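Side-chain contacts in HTH-type transcriptional regulator mcbR (Escherichia coli UMEA 3718-1, PDB 4P9F), which represses expression of McbA by binding to its promoter region, which prevents colanic acid overproduction and is important for biofilm formation: residues Q151-V154 / R155-P158; I125-V128 / N129-R133; E87-A90 / V91-V95; A199-M202 / Q203-A207. All coordinates share one frame; numbering follows the deposited sequence.

In the fold
The four contacts lie on four helices of the bundle that makes up the C-terminal, FCD part of this GntR-family regulator, apart from the helix-turn-helix motif at residues 31-50. Contacts 2 and 3 each touch the other three: E87 OE1 of contact 3 forms a salt bridge of 3.0 Å with R133 NH1 of contact 2, and E87 OE2 lies 3.0 Å from W153 NE1 of contact 1, probably hydrogen-bonded to it. L88 CD2 packs 3.8 Å from M202 CE of contact 4. R133 also touches I201, M202 and N205 there, while W153 CZ3 packs 3.6 Å from R130 CG. Contacts 1 and 4 remain separate, their nearest atoms about 5 Å apart.

Contact 1 (Q151-V154 / R155-P158); sequences QLWV and RMGP
M156, modelled as selenomethionine, brings its selenium to the indole of W153 from an oblique direction, SE lying 4.4 Å from W153 CD1. The line from the centroid of the five-membered ring to SE leans 70° off the ring normal, a loose Met-aromatic contact between residues three apart on one helix. M156 CG stands between its own backbone N and carbonyl carbon (chi1 69°), which sets it 3.5 Å from W153 O; the flexible chain then bends at chi3, so that CE leads away from the indole. On another side of the turn, Q151 and R155 meet through a water that donates to Q151 OE1 at 2.8 Å and accepts from R155 NH1 at 3.2 Å. R155 CG lies 3.4 Å from Q151 O, and the bends beyond it, at chi2 and chi3, bring NH1 to the water. The two polar ends find stronger partners in the second subunit: Q151 OE1 bonds to Q151 of that chain, and R155 makes a salt bridge to its E147. G157 N reaches W153 O and V154 O only weakly, and P158, lacking an N-H, lays CD 3.6 Å from V154 O. Around this last turn, L152 and M156 pack on helix 73-95, W153 rests on helix 122-138, and V154 meets K15, L18 and S19 of helix 6-19.

Contact 2 (I125-V128 / N129-R133); sequences IINV and NRLFR
N127 and R130 form a polar side-chain contact one turn apart on helix 122-138, on the flank of the FCD bundle that faces helix 6-19. The arginine comes side-on: its NE and NH2 both donate to the single oxygen OD1 of N127, at 3.1 and 3.0 Å. That oxygen lies at the guanidinium edge, 2° out of its plane, and the amide and guanidinium planes differ by 21°. With N127 CG trans to the backbone N (chi1 -173°), the short amide turns up the helix, and a bend at chi3 of R130 swings the guanidinium round to meet it. OD1 also accepts from H16 NE2, so one asparagine oxygen serves the arginine and a residue of helix 6-19 together. A leucine in place of R130 would probably leave OD1 with H16 but without its two arginine bonds, and the amide freer to turn. The other end of that amide, ND2, lies 3.7 Å from L131 CD1, four residues on. Branched and aromatic side chains suit the buried side: V128 packs on L113 and F132 on L110 of helix 100-119, while I126 meets L163 and Y164. The backbone keeps i to i+4 bonds, such as F132 N to V128 O at 2.8 Å. The pattern is that of an amphipathic helix in an all-helical FCD bundle, with a polar face linked to the N-terminal part.

Contact 3 (E87-A90 / V91-V95); sequences ELMA and VALAV
M89 and L93, four residues apart on helix 73-95, lie side by side and point the same way, M89 CG 4.1 Å from L93 CD1. M89 is modelled as selenomethionine; its CG is trans to the backbone N (chi1 180°), and its unbranched chain runs outward to pack on E85 of the second subunit. Other apolar contacts are looser or are made with the backbone: L88 CD2 stands 4.5 Å from V91 CG1. V91 CG1 also comes 3.2 Å from L88 O, since chi1 of 77° sets it between its own backbone N and carbonyl carbon. Small side chains suit the crowded inner faces, where A90 sits against L145 and I149 of helix 143-156 and against Y137, and A94 against I136. V91 packs on L198 and I136, and L88 on R195 of helix 191-210. The second kind of interaction is the helical backbone hydrogen bonds. V91 N donates to E87 O at 2.8 Å and L93 N to M89 O at 3.1 Å, whereas A94 N reaches A90 O along a more bent path, 136° at the hydrogen. Charge is the third. The buried carboxylate of E87 leaves the turn altogether: besides R133 and W153, it holds the hydroxyl of Y137 at OE1 and R83 at OE2. With two arginines and two neutral partners around it, this glutamate is likely to stay ionised despite its burial, a buried polar cluster beside apolar packing.

Contact 4 (A199-M202 / Q203-A207); sequences AEIM and QQNIA
A199 O receives Q203 N at 2.9 Å, and the Q203 chain runs beside the same carbonyl, its CG 3.4 Å from that oxygen; the small alanine probably imposes no crowding here. At E200 the carboxylate and the Q203 amide come near without pairing: E200 OE2 and Q203 OE1, both oxygens, stay 4.1 Å apart, and the carboxylate and amide planes are 61° apart. Long polar chains suit this more open side. I201 turns to the bundle instead, meeting Y179 and L182 of helix 177-187, and its CG2 lies alongside N205, 3.6 Å from ND2. The helix is amphipathic within the all-helical FCD bundle: I201 and M202 are buried while E200 and Q203 lie on the more exposed side. N205 ND2 bonds to Y179 OH. Q204 CG presses 3.1 Å from I201 O, because chi1 of 70° folds the chain back over the preceding turn; from there the extended chain carries its amide to H175 O, with a weak bond from N178 as well. A valine in its place would probably leave H175 O without that donor and N178 without its weak acceptor, weakening the tie to the start of helix 177-187 and the residues just before it. M202, modelled as selenomethionine, comes last. Its CB is 4.4 Å from I206 CD1, I206 CG1 lies 3.2 Å from M202 O, and the flexible chain packs against Y84 and L88 of helix 73-95.

Contact 1 (Q151-V154 / R155-P158)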
loop_
_atom_site.group_PDB
_atom_site.type_symbol
_atom_site.label_atom_id
_atom_site.label_comp_id
_atom_site.label_asym_id
_atom_site.label_seq_id
_atom_site.Cartn_x
_atom_site.Cartn_y
_atom_site.Cartn_z
ATOM N N GLN A 151 -1.749 3.417 5.235
ATOM C CA GLN A 151 -0.977 2.220 5.570
ATOM C C GLN A 151 0.510 2.577 5.779
ATOM O O GLN A 151 1.157 2.135 6.731
ATOM C CB GLN A 151 -1.139 1.200 4.453
ATOM C CG GLN A 151 -1.094 -0.232 4.867
ATOM C CD GLN A 151 -1.126 -1.167 3.672
ATOM O OE1 GLN A 151 -0.291 -2.049 3.550
ATOM N NE2 GLN A 151 -2.087 -0.964 2.782
ATOM N N LEU A 152 1.043 3.407 4.891
ATOM C CA LEU A 152 2.452 3.795 4.981
ATOM C C LEU A 152 2.708 4.694 6.201
ATOM O O LEU A 152 3.763 4.615 6.823
ATOM C CB LEU A 152 2.881 4.466 3.680
ATOM C CG LEU A 152 2.948 3.484 2.493
ATOM C CD1 LEU A 152 3.031 4.218 1.139
ATOM C CD2 LEU A 152 4.157 2.533 2.647
ATOM N N TRP A 153 1.731 5.518 6.567
ATOM C CA TRP A 153 1.840 6.321 7.784
ATOM C C TRP A 153 1.901 5.444 9.032
ATOM O O TRP A 153 2.576 5.777 10.011
ATOM C CB TRP A 153 0.649 7.267 7.894
ATOM C CG TRP A 153 0.696 8.434 6.946
ATOM C CD1 TRP A 153 1.746 8.825 6.159
ATOM C CD2 TRP A 153 -0.392 9.319 6.637
ATOM N NE1 TRP A 153 1.388 9.929 5.408
ATOM C CE2 TRP A 153 0.078 10.249 5.682
ATOM C CE3 TRP A 153 -1.728 9.421 7.085
ATOM C CZ2 TRP A 153 -0.730 11.270 5.168
ATOM C CZ3 TRP A 153 -2.532 10.437 6.573
ATOM C CH2 TRP A 153 -2.027 11.352 5.630
ATOM N N VAL A 154 1.141 4.351 9.012
ATOM C CA VAL A 154 1.169 3.372 10.098
ATOM C C VAL A 154 2.556 2.733 10.192
ATOM O O VAL A 154 3.080 2.565 11.281
ATOM C CB VAL A 154 0.107 2.267 9.910
ATOM C CG1 VAL A 154 0.308 1.142 10.941
ATOM C CG2 VAL A 154 -1.324 2.847 10.036
ATOM N N ARG A 155 3.142 2.389 9.048
ATOM C CA ARG A 155 4.466 1.754 8.998
ATOM C C ARG A 155 5.565 2.709 9.510
ATOM O O ARG A 155 6.446 2.308 10.248
ATOM C CB ARG A 155 4.782 1.309 7.555
ATOM C CG ARG A 155 3.905 0.177 7.043
ATOM C CD ARG A 155 4.131 -1.120 7.785
ATOM N NE ARG A 155 5.367 -1.831 7.431
ATOM C CZ ARG A 155 5.466 -2.622 6.356
ATOM N NH1 ARG A 155 4.438 -2.735 5.525
ATOM N NH2 ARG A 155 6.578 -3.285 6.100
HETATM N N MSE A 156 5.520 3.978 9.109
HETATM C CA MSE A 156 6.546 4.902 9.583
HETATM C C MSE A 156 6.257 5.414 10.987
HETATM O O MSE A 156 7.159 5.933 11.650
HETATM C CB MSE A 156 6.711 6.080 8.633
HETATM C CG MSE A 156 5.561 7.037 8.590
HETATM SE SE MSE A 156 5.953 8.480 7.306
HETATM C CE MSE A 156 7.287 9.378 8.237
ATOM N N GLY A 157 5.011 5.246 11.431
ATOM C CA GLY A 157 4.548 5.727 12.717
ATOM C C GLY A 157 5.467 5.635 13.930
ATOM O O GLY A 157 5.617 6.622 14.645
ATOM N N PRO A 158 6.050 4.449 14.196
ATOM C CA PRO A 158 6.941 4.334 15.370
ATOM C C PRO A 158 8.149 5.278 15.277
ATOM O O PRO A 158 8.702 5.692 16.301
ATOM C CB PRO A 158 7.384 2.864 15.344
ATOM C CG PRO A 158 6.275 2.144 14.599
ATOM C CD PRO A 158 5.825 3.145 13.543
HETATM O O HOH W 1 1.352 -2.084 5.875
#

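Contact 2 (I125-V128 / N129-R133)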
loop_
_atom_site.group_PDB
_atom_site.type_symbol
_atom_site.label_atom_id
_atom_site.label_comp_id
_atom_site.label_asym_id
_atom_site.label_seq_id
_atom_site.Cartn_x
_atom_site.Cartn_y
_atom_site.Cartn_z
ATOM N N ILE A 125 -0.626 18.365 17.170
ATOM C CA ILE A 125 0.119 18.806 15.991
ATOM C C ILE A 125 0.250 17.662 14.976
ATOM O O ILE A 125 -0.003 17.809 13.774
ATOM C CB ILE A 125 1.538 19.289 16.361
ATOM C CG1 ILE A 125 1.477 20.568 17.202
ATOM C CG2 ILE A 125 2.393 19.489 15.091
ATOM C CD1 ILE A 125 2.825 21.037 17.657
ATOM N N ILE A 126 0.672 16.513 15.477
ATOM C CA ILE A 126 0.833 15.359 14.617
ATOM C C ILE A 126 -0.514 14.933 14.037
ATOM O O ILE A 126 -0.644 14.738 12.828
ATOM C CB ILE A 126 1.482 14.210 15.392
ATOM C CG1 ILE A 126 2.918 14.610 15.764
ATOM C CG2 ILE A 126 1.492 12.946 14.561
ATOM C CD1 ILE A 126 3.637 13.614 16.657
ATOM N N ASN A 127 -1.524 14.850 14.897
ATOM C CA ASN A 127 -2.834 14.382 14.474
ATOM C C ASN A 127 -3.524 15.311 13.483
ATOM O O ASN A 127 -4.075 14.856 12.473
ATOM C CB ASN A 127 -3.740 14.157 15.684
ATOM C CG ASN A 127 -5.059 13.507 15.292
ATOM O OD1 ASN A 127 -5.075 12.476 14.608
ATOM N ND2 ASN A 127 -6.164 14.088 15.734
ATOM N N VAL A 128 -3.492 16.610 13.763
ATOM C CA VAL A 128 -4.128 17.565 12.865
ATOM C C VAL A 128 -3.404 17.590 11.499
ATOM O O VAL A 128 -4.061 17.692 10.464
ATOM C CB VAL A 128 -4.190 18.988 13.487
ATOM C CG1 VAL A 128 -4.754 19.980 12.492
ATOM C CG2 VAL A 128 -5.075 18.974 14.735
ATOM N N ASN A 129 -2.072 17.475 11.485
ATOM C CA ASN A 129 -1.344 17.385 10.206
ATOM C C ASN A 129 -1.861 16.217 9.356
ATOM O O ASN A 129 -2.133 16.365 8.159
ATOM C CB ASN A 129 0.164 17.248 10.452
ATOM C CG ASN A 129 0.916 16.685 9.251
ATOM O OD1 ASN A 129 1.331 15.535 9.258
ATOM N ND2 ASN A 129 1.072 17.482 8.213
ATOM N N ARG A 130 -2.037 15.079 10.016
ATOM C CA ARG A 130 -2.617 13.875 9.428
ATOM C C ARG A 130 -4.020 14.118 8.876
ATOM O O ARG A 130 -4.306 13.809 7.717
ATOM C CB ARG A 130 -2.639 12.772 10.498
ATOM C CG ARG A 130 -2.954 11.367 10.034
ATOM C CD ARG A 130 -3.131 10.464 11.262
ATOM N NE ARG A 130 -4.314 10.859 12.040
ATOM C CZ ARG A 130 -5.555 10.456 11.792
ATOM N NH1 ARG A 130 -5.812 9.668 10.755
ATOM N NH2 ARG A 130 -6.546 10.873 12.562
ATOM N N LEU A 131 -4.880 14.697 9.712
ATOM C CA LEU A 131 -6.272 14.948 9.351
ATOM C C LEU A 131 -6.365 15.930 8.186
ATOM O O LEU A 131 -7.208 15.800 7.303
ATOM C CB LEU A 131 -7.022 15.501 10.562
ATOM C CG LEU A 131 -7.414 14.497 11.645
ATOM C CD1 LEU A 131 -8.164 15.198 12.764
ATOM C CD2 LEU A 131 -8.224 13.337 11.077
ATOM N N PHE A 132 -5.493 16.927 8.206
ATOM C CA PHE A 132 -5.439 17.936 7.160
ATOM C C PHE A 132 -5.080 17.294 5.816
ATOM O O PHE A 132 -5.786 17.465 4.819
ATOM C CB PHE A 132 -4.424 19.020 7.547
ATOM C CG PHE A 132 -4.215 20.091 6.499
ATOM C CD1 PHE A 132 -5.113 21.148 6.373
ATOM C CD2 PHE A 132 -3.106 20.055 5.666
ATOM C CE1 PHE A 132 -4.924 22.142 5.418
ATOM C CE2 PHE A 132 -2.897 21.056 4.705
ATOM C CZ PHE A 132 -3.810 22.098 4.580
ATOM N N ARG A 133 -3.988 16.539 5.785
ATOM C CA ARG A 133 -3.567 15.961 4.515
ATOM C C ARG A 133 -4.562 14.903 4.026
ATOM O O ARG A 133 -4.862 14.821 2.839
ATOM C CB ARG A 133 -2.167 15.344 4.612
ATOM C CG ARG A 133 -1.016 16.353 4.434
ATOM C CD ARG A 133 0.320 15.605 4.322
ATOM N NE ARG A 133 1.282 15.921 5.361
ATOM C CZ ARG A 133 2.455 15.314 5.473
ATOM N NH1 ARG A 133 2.784 14.367 4.606
ATOM N NH2 ARG A 133 3.296 15.645 6.446
#

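Contact 3 (E87-A90 / V91-V95)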
loop_
_atom_site.group_PDB
_atom_site.type_symbol
_atom_site.label_atom_id
_atom_site.label_comp_id
_atom_site.label_asym_id
_atom_site.label_seq_id
_atom_site.Cartn_x
_atom_site.Cartn_y
_atom_site.Cartn_z
ATOM N N GLU A 87 1.509 10.492 -2.277
ATOM C CA GLU A 87 0.882 11.679 -1.708
ATOM C C GLU A 87 0.847 12.843 -2.719
ATOM O O GLU A 87 -0.132 13.580 -2.786
ATOM C CB GLU A 87 1.607 12.088 -0.413
ATOM C CG GLU A 87 1.415 11.046 0.726
ATOM C CD GLU A 87 1.911 11.532 2.091
ATOM O OE1 GLU A 87 1.622 12.682 2.476
ATOM O OE2 GLU A 87 2.600 10.766 2.769
ATOM N N LEU A 88 1.895 12.969 -3.528
ATOM C CA LEU A 88 1.917 13.971 -4.581
ATOM C C LEU A 88 0.865 13.643 -5.643
ATOM O O LEU A 88 0.236 14.537 -6.211
ATOM C CB LEU A 88 3.307 14.059 -5.210
ATOM C CG LEU A 88 4.395 14.665 -4.309
ATOM C CD1 LEU A 88 5.692 14.883 -5.080
ATOM C CD2 LEU A 88 3.915 15.951 -3.692
HETATM N N MSE A 89 0.681 12.358 -5.912
HETATM C CA MSE A 89 -0.364 11.923 -6.840
HETATM C C MSE A 89 -1.742 12.237 -6.274
HETATM O O MSE A 89 -2.618 12.753 -6.982
HETATM C CB MSE A 89 -0.255 10.414 -7.124
HETATM C CG MSE A 89 -1.315 9.867 -8.082
HETATM SE SE MSE A 89 -1.309 7.882 -8.129
HETATM C CE MSE A 89 0.514 7.571 -7.525
ATOM N N ALA A 90 -1.932 11.914 -4.997
ATOM C CA ALA A 90 -3.184 12.208 -4.327
ATOM C C ALA A 90 -3.493 13.706 -4.349
ATOM O O ALA A 90 -4.612 14.105 -4.670
ATOM C CB ALA A 90 -3.160 11.691 -2.872
ATOM N N VAL A 91 -2.510 14.537 -4.014
ATOM C CA VAL A 91 -2.787 15.977 -3.926
ATOM C C VAL A 91 -3.121 16.575 -5.299
ATOM O O VAL A 91 -3.978 17.444 -5.379
ATOM C CB VAL A 91 -1.601 16.759 -3.266
ATOM C CG1 VAL A 91 -0.429 16.953 -4.228
ATOM C CG2 VAL A 91 -2.079 18.096 -2.743
ATOM N N ALA A 92 -2.497 16.074 -6.371
ATOM C CA ALA A 92 -2.747 16.606 -7.710
ATOM C C ALA A 92 -4.140 16.238 -8.186
ATOM O O ALA A 92 -4.803 17.044 -8.821
ATOM C CB ALA A 92 -1.691 16.113 -8.714
ATOM N N LEU A 93 -4.598 15.037 -7.853
ATOM C CA LEU A 93 -5.925 14.607 -8.257
ATOM C C LEU A 93 -7.016 15.288 -7.440
ATOM O O LEU A 93 -8.137 15.469 -7.909
ATOM C CB LEU A 93 -6.046 13.092 -8.099
ATOM C CG LEU A 93 -5.179 12.287 -9.053
ATOM C CD1 LEU A 93 -5.271 10.801 -8.726
ATOM C CD2 LEU A 93 -5.614 12.580 -10.487
ATOM N N ALA A 94 -6.681 15.698 -6.225
ATOM C CA ALA A 94 -7.664 16.302 -5.343
ATOM C C ALA A 94 -8.008 17.729 -5.779
ATOM O O ALA A 94 -9.116 18.218 -5.530
ATOM C CB ALA A 94 -7.167 16.289 -3.903
ATOM N N VAL A 95 -7.065 18.390 -6.434
ATOM C CA VAL A 95 -7.252 19.788 -6.824
ATOM C C VAL A 95 -8.527 20.054 -7.632
ATOM O O VAL A 95 -9.273 20.978 -7.316
ATOM C CB VAL A 95 -6.051 20.297 -7.629
ATOM C CG1 VAL A 95 -6.341 21.687 -8.197
ATOM C CG2 VAL A 95 -4.817 20.308 -6.749
#

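Contact 4 (A199-M202 / Q203-A207)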
loop_
_atom_site.group_PDB
_atom_site.type_symbol
_atom_site.label_atom_id
_atom_site.label_comp_id
_atom_site.label_asym_id
_atom_site.label_seq_id
_atom_site.Cartn_x
_atom_site.Cartn_y
_atom_site.Cartn_z
ATOM N N ALA A 199 5.636 18.737 -1.174
ATOM C CA ALA A 199 6.998 18.208 -1.133
ATOM C C ALA A 199 7.842 18.932 -0.076
ATOM O O ALA A 199 8.587 18.301 0.670
ATOM C CB ALA A 199 7.668 18.320 -2.507
ATOM N N GLU A 200 7.697 20.255 -0.006
ATOM C CA GLU A 200 8.410 21.063 0.982
ATOM C C GLU A 200 7.999 20.663 2.404
ATOM O O GLU A 200 8.838 20.569 3.307
ATOM C CB GLU A 200 8.134 22.562 0.749
ATOM C CG GLU A 200 8.843 23.202 -0.467
ATOM C CD GLU A 200 10.264 23.683 -0.178
ATOM O OE1 GLU A 200 10.428 24.539 0.717
ATOM O OE2 GLU A 200 11.212 23.247 -0.865
ATOM N N ILE A 201 6.702 20.435 2.601
ATOM C CA ILE A 201 6.181 20.004 3.906
ATOM C C ILE A 201 6.824 18.694 4.325
ATOM O O ILE A 201 7.291 18.539 5.460
ATOM C CB ILE A 201 4.638 19.855 3.876
ATOM C CG1 ILE A 201 3.985 21.246 3.784
ATOM C CG2 ILE A 201 4.123 19.112 5.125
ATOM C CD1 ILE A 201 2.503 21.212 3.559
HETATM N N MSE A 202 6.853 17.751 3.399
HETATM C CA MSE A 202 7.406 16.446 3.684
HETATM C C MSE A 202 8.897 16.538 3.953
HETATM O O MSE A 202 9.384 15.950 4.914
HETATM C CB MSE A 202 7.111 15.474 2.536
HETATM C CG MSE A 202 5.611 15.105 2.419
HETATM SE SE MSE A 202 5.263 13.663 1.105
HETATM C CE MSE A 202 5.606 14.608 -0.555
ATOM N N GLN A 203 9.614 17.307 3.139
ATOM C CA GLN A 203 11.060 17.461 3.323
ATOM C C GLN A 203 11.411 18.010 4.706
ATOM O O GLN A 203 12.283 17.464 5.397
ATOM C CB GLN A 203 11.658 18.374 2.249
ATOM C CG GLN A 203 11.906 17.688 0.936
ATOM C CD GLN A 203 12.460 18.627 -0.112
ATOM O OE1 GLN A 203 12.988 19.698 0.207
ATOM N NE2 GLN A 203 12.336 18.235 -1.373
ATOM N N GLN A 204 10.719 19.066 5.123
ATOM C CA GLN A 204 11.021 19.671 6.419
ATOM C C GLN A 204 10.624 18.745 7.587
ATOM O O GLN A 204 11.325 18.696 8.601
ATOM C CB GLN A 204 10.339 21.041 6.553
ATOM C CG GLN A 204 8.811 21.005 6.681
ATOM C CD GLN A 204 8.171 22.395 6.789
ATOM O OE1 GLN A 204 8.811 23.413 6.512
ATOM N NE2 GLN A 204 6.907 22.434 7.206
ATOM N N ASN A 205 9.536 17.984 7.442
ATOM C CA ASN A 205 9.088 17.111 8.532
ATOM C C ASN A 205 10.005 15.889 8.678
ATOM O O ASN A 205 10.339 15.461 9.791
ATOM C CB ASN A 205 7.617 16.673 8.328
ATOM C CG ASN A 205 6.626 17.831 8.516
ATOM O OD1 ASN A 205 6.990 18.894 9.010
ATOM N ND2 ASN A 205 5.368 17.610 8.155
ATOM N N ILE A 206 10.423 15.344 7.549
ATOM C CA ILE A 206 11.360 14.225 7.506
ATOM C C ILE A 206 12.713 14.604 8.110
ATOM O O ILE A 206 13.325 13.815 8.839
ATOM C CB ILE A 206 11.553 13.738 6.037
ATOM C CG1 ILE A 206 10.304 12.991 5.543
ATOM C CG2 ILE A 206 12.760 12.824 5.878
ATOM C CD1 ILE A 206 10.302 12.775 4.026
ATOM N N ALA A 207 13.165 15.820 7.817
ATOM C CA ALA A 207 14.433 16.313 8.329
ATOM C C ALA A 207 14.453 16.263 9.856
ATOM O O ALA A 207 15.471 15.944 10.476
ATOM C CB ALA A 207 14.680 17.738 7.831
#